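Local coordinates for protein AvrA (Salmonella typhimurium, PDB 6BE0) that probably acetylates serine and threonine residues of target proteins using acetyl-CoA, as a YopJ-family effector that binds coenzyme A and inositol hexakisphosphate, at residues 89-93 with 94-98; 69-72 with 73-76; 158-161 with 162-166. All blocks are in the same frame, centred on the assembly; numbering follows the deposited sequence.

Contact 1 (89-93 with 94-98); sequences KFVMS and VHELV
S93 accepts two bonds that close the first turn of helix 94-106. As N-cap, S93 receives E96 N on OG at 3.1 Å, with an N-H...O angle of 157°, and its own carbonyl O takes L97 N at 3.0 Å. A chi1 of 70° sets OG between the backbone N and the carbonyl carbon of S93, turned over the start of the helix, where it also lies 3.4 Å from E96 CB. In return, the side chain of E96 runs extended out of the helix and its OE1 accepts a weak bond from M92 N at 3.3 Å. A full capping box would have this glutamate reach the N-H of the cap residue itself; here the carboxylate goes one residue further back. The turn joins strand 88-91 to helix 94-106 in a beta-alpha-beta unit completed by strand 111-117, and the two short segments run 144° apart in direction. Carbon-to-carbon contacts lie between the two elements. V91 presents its two methyls to different partners: CG1 lies 3.8 Å from E96 CG as the two side chains pass one another, running opposite ways, while CG2 meets L97 CB at 3.9 Å. V91 and L97 are both buried, and they also pack on V116 and F114 of strand 111-117, respectively.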
loop_
_atom_site.group_PDB
_atom_site.type_symbol
_atom_site.label_atom_id
_atom_site.label_comp_id
_atom_site.label_asym_id
_atom_site.label_seq_id
_atom_site.Cartn_x
_atom_site.Cartn_y
_atom_site.Cartn_z
ATOM N N LYS A 89 11.203 4.858 2.436
ATOM C CA LYS A 89 12.349 4.417 1.652
ATOM C C LYS A 89 11.893 3.493 0.530
ATOM O O LYS A 89 11.022 2.647 0.729
ATOM C CB LYS A 89 13.370 3.696 2.538
ATOM C CG LYS A 89 14.201 4.612 3.423
ATOM C CD LYS A 89 15.159 5.452 2.596
ATOM C CE LYS A 89 16.176 6.169 3.465
ATOM N NZ LYS A 89 17.049 7.057 2.651
ATOM N N PHE A 90 12.478 3.666 -0.649
ATOM C CA PHE A 90 12.218 2.773 -1.769
ATOM C C PHE A 90 13.364 1.783 -1.910
ATOM O O PHE A 90 14.513 2.174 -2.116
ATOM C CB PHE A 90 12.031 3.566 -3.065
ATOM C CG PHE A 90 11.859 2.703 -4.285
ATOM C CD1 PHE A 90 10.898 1.707 -4.315
ATOM C CD2 PHE A 90 12.651 2.897 -5.403
ATOM C CE1 PHE A 90 10.737 0.913 -5.437
ATOM C CE2 PHE A 90 12.494 2.110 -6.527
ATOM C CZ PHE A 90 11.536 1.116 -6.544
ATOM N N VAL A 91 13.039 0.502 -1.781
ATOM C CA VAL A 91 14.024 -0.567 -1.903
ATOM C C VAL A 91 13.631 -1.472 -3.062
ATOM O O VAL A 91 12.447 -1.639 -3.356
ATOM C CB VAL A 91 14.148 -1.381 -0.598
ATOM C CG1 VAL A 91 14.702 -0.504 0.516
ATOM C CG2 VAL A 91 12.805 -1.974 -0.197
ATOM N N MET A 92 14.628 -2.055 -3.717
ATOM C CA MET A 92 14.418 -2.723 -4.992
ATOM C C MET A 92 14.578 -4.236 -4.887
ATOM O O MET A 92 14.663 -4.931 -5.900
ATOM C CB MET A 92 15.387 -2.150 -6.024
ATOM C CG MET A 92 15.480 -0.631 -5.950
ATOM S SD MET A 92 16.259 0.132 -7.384
ATOM C CE MET A 92 14.958 -0.067 -8.608
ATOM N N SER A 93 14.613 -4.741 -3.658
ATOM C CA SER A 93 14.647 -6.181 -3.422
ATOM C C SER A 93 14.360 -6.493 -1.960
ATOM O O SER A 93 14.442 -5.617 -1.098
ATOM C CB SER A 93 16.001 -6.770 -3.821
ATOM O OG SER A 93 17.021 -6.361 -2.927
ATOM N N VAL A 94 14.021 -7.750 -1.695
ATOM C CA VAL A 94 13.788 -8.224 -0.336
ATOM C C VAL A 94 15.049 -8.081 0.507
ATOM O O VAL A 94 14.983 -7.749 1.689
ATOM C CB VAL A 94 13.333 -9.696 -0.332
ATOM C CG1 VAL A 94 13.178 -10.221 1.093
ATOM C CG2 VAL A 94 12.032 -9.838 -1.091
ATOM N N HIS A 95 16.198 -8.340 -0.106
ATOM C CA HIS A 95 17.470 -8.235 0.593
ATOM C C HIS A 95 17.737 -6.788 0.998
ATOM O O HIS A 95 18.191 -6.511 2.110
ATOM C CB HIS A 95 18.613 -8.754 -0.278
ATOM C CG HIS A 95 19.956 -8.638 0.372
ATOM N ND1 HIS A 95 20.856 -7.647 0.044
ATOM C CD2 HIS A 95 20.543 -9.376 1.343
ATOM C CE1 HIS A 95 21.946 -7.787 0.779
ATOM N NE2 HIS A 95 21.781 -8.829 1.575
ATOM N N GLU A 96 17.452 -5.867 0.085
ATOM C CA GLU A 96 17.653 -4.451 0.344
ATOM C C GLU A 96 16.658 -3.961 1.393
ATOM O O GLU A 96 16.936 -3.011 2.124
ATOM C CB GLU A 96 17.513 -3.648 -0.951
ATOM C CG GLU A 96 17.818 -2.163 -0.806
ATOM C CD GLU A 96 17.706 -1.411 -2.121
ATOM O OE1 GLU A 96 17.835 -2.052 -3.187
ATOM O OE2 GLU A 96 17.490 -0.182 -2.089
ATOM N N LEU A 97 15.501 -4.614 1.467
ATOM C CA LEU A 97 14.506 -4.292 2.484
ATOM C C LEU A 97 15.006 -4.660 3.874
ATOM O O LEU A 97 15.035 -3.817 4.771
ATOM C CB LEU A 97 13.186 -5.017 2.206
ATOM C CG LEU A 97 12.104 -4.880 3.285
ATOM C CD1 LEU A 97 11.448 -3.507 3.222
ATOM C CD2 LEU A 97 11.067 -5.986 3.169
ATOM N N VAL A 98 15.384 -5.923 4.053
ATOM C CA VAL A 98 15.725 -6.428 5.380
ATOM C C VAL A 98 17.006 -5.787 5.904
ATOM O O VAL A 98 17.146 -5.567 7.107
ATOM C CB VAL A 98 15.880 -7.968 5.385
ATOM C CG1 VAL A 98 14.548 -8.634 5.078
ATOM C CG2 VAL A 98 16.959 -8.421 4.405
#

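Contact 2 (69-72 with 73-76); sequences LEMM and PFLV
V76 N donates to M72 O at 2.7 Å, nearly in line with the C=O bond and with an N-H...O angle of 157°. It is a regular i to i+4 bond of helix 65-82, the second after the break at P73, where the helix kinks. P73 has no N-H to offer, so the carbonyl of L69 meets the ring instead, P73 CD lying 3.5 Å from L69 O. The same CD is 3.4 Å from E70 O and so faces two carbonyl oxygens of the preceding turn. F74 N has no i to i+4 bond to E70 O, whereas L75 N is held by M71 O at 3.0 Å, in the carbonyl plane. L69 O is not left idle: M72 N, one residue before the proline, bonds to it in an i to i+3 manner.

The side chains divide over several faces. M72 and V76 point into the protein, where both pack on F90 and L115 of the sheet. M72 CG stands anti to its backbone N (chi1 -161°), which brings it to 4.0 Å from V76 CG2, and the chain then bends twice beyond CG. M71 and L75 are also buried, touching helix 287-300; L75 CD1 lies 3.9 Å from M71 CB. The side chain of L75 is about 9 Å from the bound inositol hexakisphosphate, and K195, which binds it, lies near, so this turn borders the neighbourhood of the ligand without reaching it. P73 is exposed. M71 O sits at the edge of the F74 ring, near its plane; the M71 chain is doubly bent, and its CE, off the ring plane on the other side from M71 O, ends 4.2 Å from F74 CD2.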
loop_
_atom_site.group_PDB
_atom_site.type_symbol
_atom_site.label_atom_id
_atom_site.label_comp_id
_atom_site.label_asym_id
_atom_site.label_seq_id
_atom_site.Cartn_x
_atom_site.Cartn_y
_atom_site.Cartn_z
ATOM N N LEU A 69 7.446 2.129 -11.519
ATOM C CA LEU A 69 8.778 1.823 -11.009
ATOM C C LEU A 69 9.748 2.962 -11.308
ATOM O O LEU A 69 10.492 3.398 -10.431
ATOM C CB LEU A 69 9.308 0.522 -11.614
ATOM C CG LEU A 69 10.656 0.056 -11.054
ATOM C CD1 LEU A 69 10.509 -0.413 -9.612
ATOM C CD2 LEU A 69 11.264 -1.039 -11.917
ATOM N N GLU A 70 9.730 3.439 -12.548
ATOM C CA GLU A 70 10.629 4.508 -12.970
ATOM C C GLU A 70 10.364 5.805 -12.212
ATOM O O GLU A 70 11.296 6.525 -11.852
ATOM C CB GLU A 70 10.495 4.754 -14.476
ATOM C CG GLU A 70 11.032 3.625 -15.343
ATOM C CD GLU A 70 10.807 3.867 -16.825
ATOM O OE1 GLU A 70 10.814 5.043 -17.247
ATOM O OE2 GLU A 70 10.621 2.878 -17.567
ATOM N N MET A 71 9.090 6.097 -11.969
ATOM C CA MET A 71 8.696 7.340 -11.314
ATOM C C MET A 71 8.849 7.284 -9.797
ATOM O O MET A 71 8.852 8.320 -9.132
ATOM C CB MET A 71 7.241 7.679 -11.650
ATOM C CG MET A 71 6.969 7.957 -13.119
ATOM S SD MET A 71 8.046 9.213 -13.829
ATOM C CE MET A 71 7.755 10.585 -12.715
ATOM N N MET A 72 8.979 6.077 -9.254
ATOM C CA MET A 72 8.856 5.874 -7.811
ATOM C C MET A 72 9.851 6.687 -6.976
ATOM O O MET A 72 9.468 7.248 -5.952
ATOM C CB MET A 72 9.004 4.388 -7.474
ATOM C CG MET A 72 8.450 4.013 -6.107
ATOM S SD MET A 72 6.716 4.472 -5.900
ATOM C CE MET A 72 5.933 3.429 -7.123
ATOM N N PRO A 73 11.129 6.749 -7.396
ATOM C CA PRO A 73 12.083 7.557 -6.625
ATOM C C PRO A 73 11.619 8.999 -6.438
ATOM O O PRO A 73 11.766 9.558 -5.350
ATOM C CB PRO A 73 13.354 7.501 -7.476
ATOM C CG PRO A 73 13.245 6.234 -8.232
ATOM C CD PRO A 73 11.783 6.064 -8.524
ATOM N N PHE A 74 11.058 9.583 -7.492
ATOM C CA PHE A 74 10.543 10.944 -7.428
ATOM C C PHE A 74 9.277 11.006 -6.583
ATOM O O PHE A 74 9.073 11.947 -5.818
ATOM C CB PHE A 74 10.256 11.475 -8.833
ATOM C CG PHE A 74 11.421 11.356 -9.773
ATOM C CD1 PHE A 74 12.483 12.237 -9.692
ATOM C CD2 PHE A 74 11.449 10.366 -10.740
ATOM C CE1 PHE A 74 13.554 12.131 -10.554
ATOM C CE2 PHE A 74 12.518 10.256 -11.605
ATOM C CZ PHE A 74 13.572 11.142 -11.512
ATOM N N LEU A 75 8.426 9.996 -6.729
ATOM C CA LEU A 75 7.170 9.941 -5.992
ATOM C C LEU A 75 7.420 9.786 -4.496
ATOM O O LEU A 75 6.701 10.350 -3.672
ATOM C CB LEU A 75 6.303 8.794 -6.511
ATOM C CG LEU A 75 5.772 8.974 -7.937
ATOM C CD1 LEU A 75 5.076 7.712 -8.427
ATOM C CD2 LEU A 75 4.825 10.163 -8.009
ATOM N N VAL A 76 8.449 9.021 -4.152
ATOM C CA VAL A 76 8.820 8.825 -2.758
ATOM C C VAL A 76 9.434 10.103 -2.189
ATOM O O VAL A 76 9.123 10.503 -1.067
ATOM C CB VAL A 76 9.801 7.644 -2.605
ATOM C CG1 VAL A 76 10.403 7.600 -1.201
ATOM C CG2 VAL A 76 9.090 6.337 -2.915
#

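Contact 3 (158-161 with 162-166); sequences TKAA and LEREQ
R164 folds back along its own helix onto A160 and A161. Its CB starts 3.6 Å from A161 O, and CG is 3.7 Å from A160 O. The chain then bends at chi3 (-73°), which swings the guanidinium back over the preceding turn. There A160 O sits 3.6 Å off the guanidinium plane, facing the middle of the group; the carbonyl thus meets the face of the cation, while its hydrogen bond comes from R164 N. At the tip the two nitrogens part: NH1 is 4.1 Å from A160 CB, and NH2 comes to 3.4 Å from A161 CA. This is the last part of helix 151-164, the helix of a beta-alpha-beta unit between strands 136-143 and 170-176. A positive charge laid over the A160 carbonyl near the C-terminal end of the helix is probably favoured by the helix dipole. The E165 carbonyl accepts a bond from K102 NZ. Around the helix from R164, K159 and E163 lie slantwise to each other, one turn apart. K159 CE touches E163 OE2 at 3.4 Å, but K159 NZ stays 4.6 Å from that oxygen, too far for a salt bridge. K159 O accepts E163 N at 3.0 Å and, weakly, L162 N, whose main bond goes to T158 O. L162 itself is buried against C170 and F172 of strand 170-176.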
loop_
_atom_site.group_PDB
_atom_site.type_symbol
_atom_site.label_atom_id
_atom_site.label_comp_id
_atom_site.label_asym_id
_atom_site.label_seq_id
_atom_site.Cartn_x
_atom_site.Cartn_y
_atom_site.Cartn_z
ATOM N N THR A 158 9.838 -14.266 3.275
ATOM C CA THR A 158 10.184 -12.932 3.743
ATOM C C THR A 158 10.544 -12.956 5.224
ATOM O O THR A 158 11.458 -12.255 5.655
ATOM C CB THR A 158 9.027 -11.941 3.512
ATOM O OG1 THR A 158 8.609 -12.007 2.144
ATOM C CG2 THR A 158 9.453 -10.516 3.846
ATOM N N LYS A 159 9.824 -13.763 5.997
ATOM C CA LYS A 159 10.109 -13.915 7.420
ATOM C C LYS A 159 11.527 -14.432 7.633
ATOM O O LYS A 159 12.262 -13.921 8.477
ATOM C CB LYS A 159 9.104 -14.864 8.079
ATOM C CG LYS A 159 9.411 -15.160 9.542
ATOM C CD LYS A 159 8.261 -15.873 10.236
ATOM C CE LYS A 159 8.574 -16.110 11.708
ATOM N NZ LYS A 159 7.376 -16.531 12.486
ATOM N N ALA A 160 11.905 -15.443 6.858
ATOM C CA ALA A 160 13.221 -16.060 6.988
ATOM C C ALA A 160 14.325 -15.105 6.548
ATOM O O ALA A 160 15.410 -15.091 7.128
ATOM C CB ALA A 160 13.283 -17.344 6.178
ATOM N N ALA A 161 14.043 -14.313 5.517
ATOM C CA ALA A 161 15.000 -13.330 5.024
ATOM C C ALA A 161 15.344 -12.337 6.124
ATOM O O ALA A 161 16.497 -11.931 6.278
ATOM C CB ALA A 161 14.444 -12.604 3.810
ATOM N N LEU A 162 14.329 -11.957 6.893
ATOM C CA LEU A 162 14.498 -10.999 7.975
ATOM C C LEU A 162 15.210 -11.635 9.168
ATOM O O LEU A 162 16.033 -10.994 9.821
ATOM C CB LEU A 162 13.139 -10.442 8.402
ATOM C CG LEU A 162 13.151 -9.306 9.428
ATOM C CD1 LEU A 162 13.912 -8.098 8.903
ATOM C CD2 LEU A 162 11.729 -8.920 9.801
ATOM N N GLU A 163 14.893 -12.896 9.447
ATOM C CA GLU A 163 15.541 -13.623 10.534
ATOM C C GLU A 163 17.054 -13.700 10.334
ATOM O O GLU A 163 17.813 -13.689 11.302
ATOM C CB GLU A 163 14.961 -15.035 10.658
ATOM C CG GLU A 163 13.594 -15.095 11.330
ATOM C CD GLU A 163 13.013 -16.501 11.358
ATOM O OE1 GLU A 163 13.667 -17.431 10.836
ATOM O OE2 GLU A 163 11.900 -16.675 11.901
ATOM N N ARG A 164 17.488 -13.773 9.080
ATOM C CA ARG A 164 18.911 -13.891 8.774
ATOM C C ARG A 164 19.692 -12.634 9.157
ATOM O O ARG A 164 20.889 -12.705 9.437
ATOM C CB ARG A 164 19.118 -14.201 7.290
ATOM C CG ARG A 164 19.099 -15.691 6.978
ATOM C CD ARG A 164 19.485 -15.984 5.537
ATOM N NE ARG A 164 18.432 -15.619 4.592
ATOM C CZ ARG A 164 17.373 -16.375 4.319
ATOM N NH1 ARG A 164 17.209 -17.547 4.921
ATOM N NH2 ARG A 164 16.471 -15.957 3.442
ATOM N N GLU A 165 19.020 -11.488 9.169
ATOM C CA GLU A 165 19.656 -10.246 9.601
ATOM C C GLU A 165 19.873 -10.265 11.113
ATOM O O GLU A 165 20.629 -9.454 11.654
ATOM C CB GLU A 165 18.812 -9.034 9.198
ATOM C CG GLU A 165 18.665 -8.843 7.694
ATOM C CD GLU A 165 19.968 -8.457 7.015
ATOM O OE1 GLU A 165 20.219 -8.941 5.890
ATOM O OE2 GLU A 165 20.738 -7.666 7.599
ATOM N N GLN A 166 19.200 -11.199 11.782
ATOM C CA GLN A 166 19.330 -11.395 13.224
ATOM C C GLN A 166 19.107 -10.111 14.019
ATOM O O GLN A 166 20.039 -9.560 14.607
ATOM C CB GLN A 166 20.704 -11.980 13.562
ATOM C CG GLN A 166 20.922 -13.376 13.002
ATOM C CD GLN A 166 22.043 -14.119 13.701
ATOM O OE1 GLN A 166 21.798 -15.010 14.514
ATOM N NE2 GLN A 166 23.282 -13.759 13.384
#

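Contact 1 lies between its neighbours. F90 packs on L69, M72 and V76 of contact 2, while V94 and V98 meet A161 and L162 of contact 3; contacts 2 and 3 stay about 17 Å apart at their nearest atoms. Contacts 2 and 3 each sit within a single helix, whereas contact 1 joins a strand to the helix after it. Contact 2 has the most buried residues, four of eight, and its side-chain chemistry is mainly apolar, round a proline. Contacts 1 and 3 bury two residues each and bring charged side chains into play: a carboxylate bonded near a helix start in contact 1, a guanidinium lying over a backbone carbonyl near a helix end in contact 3.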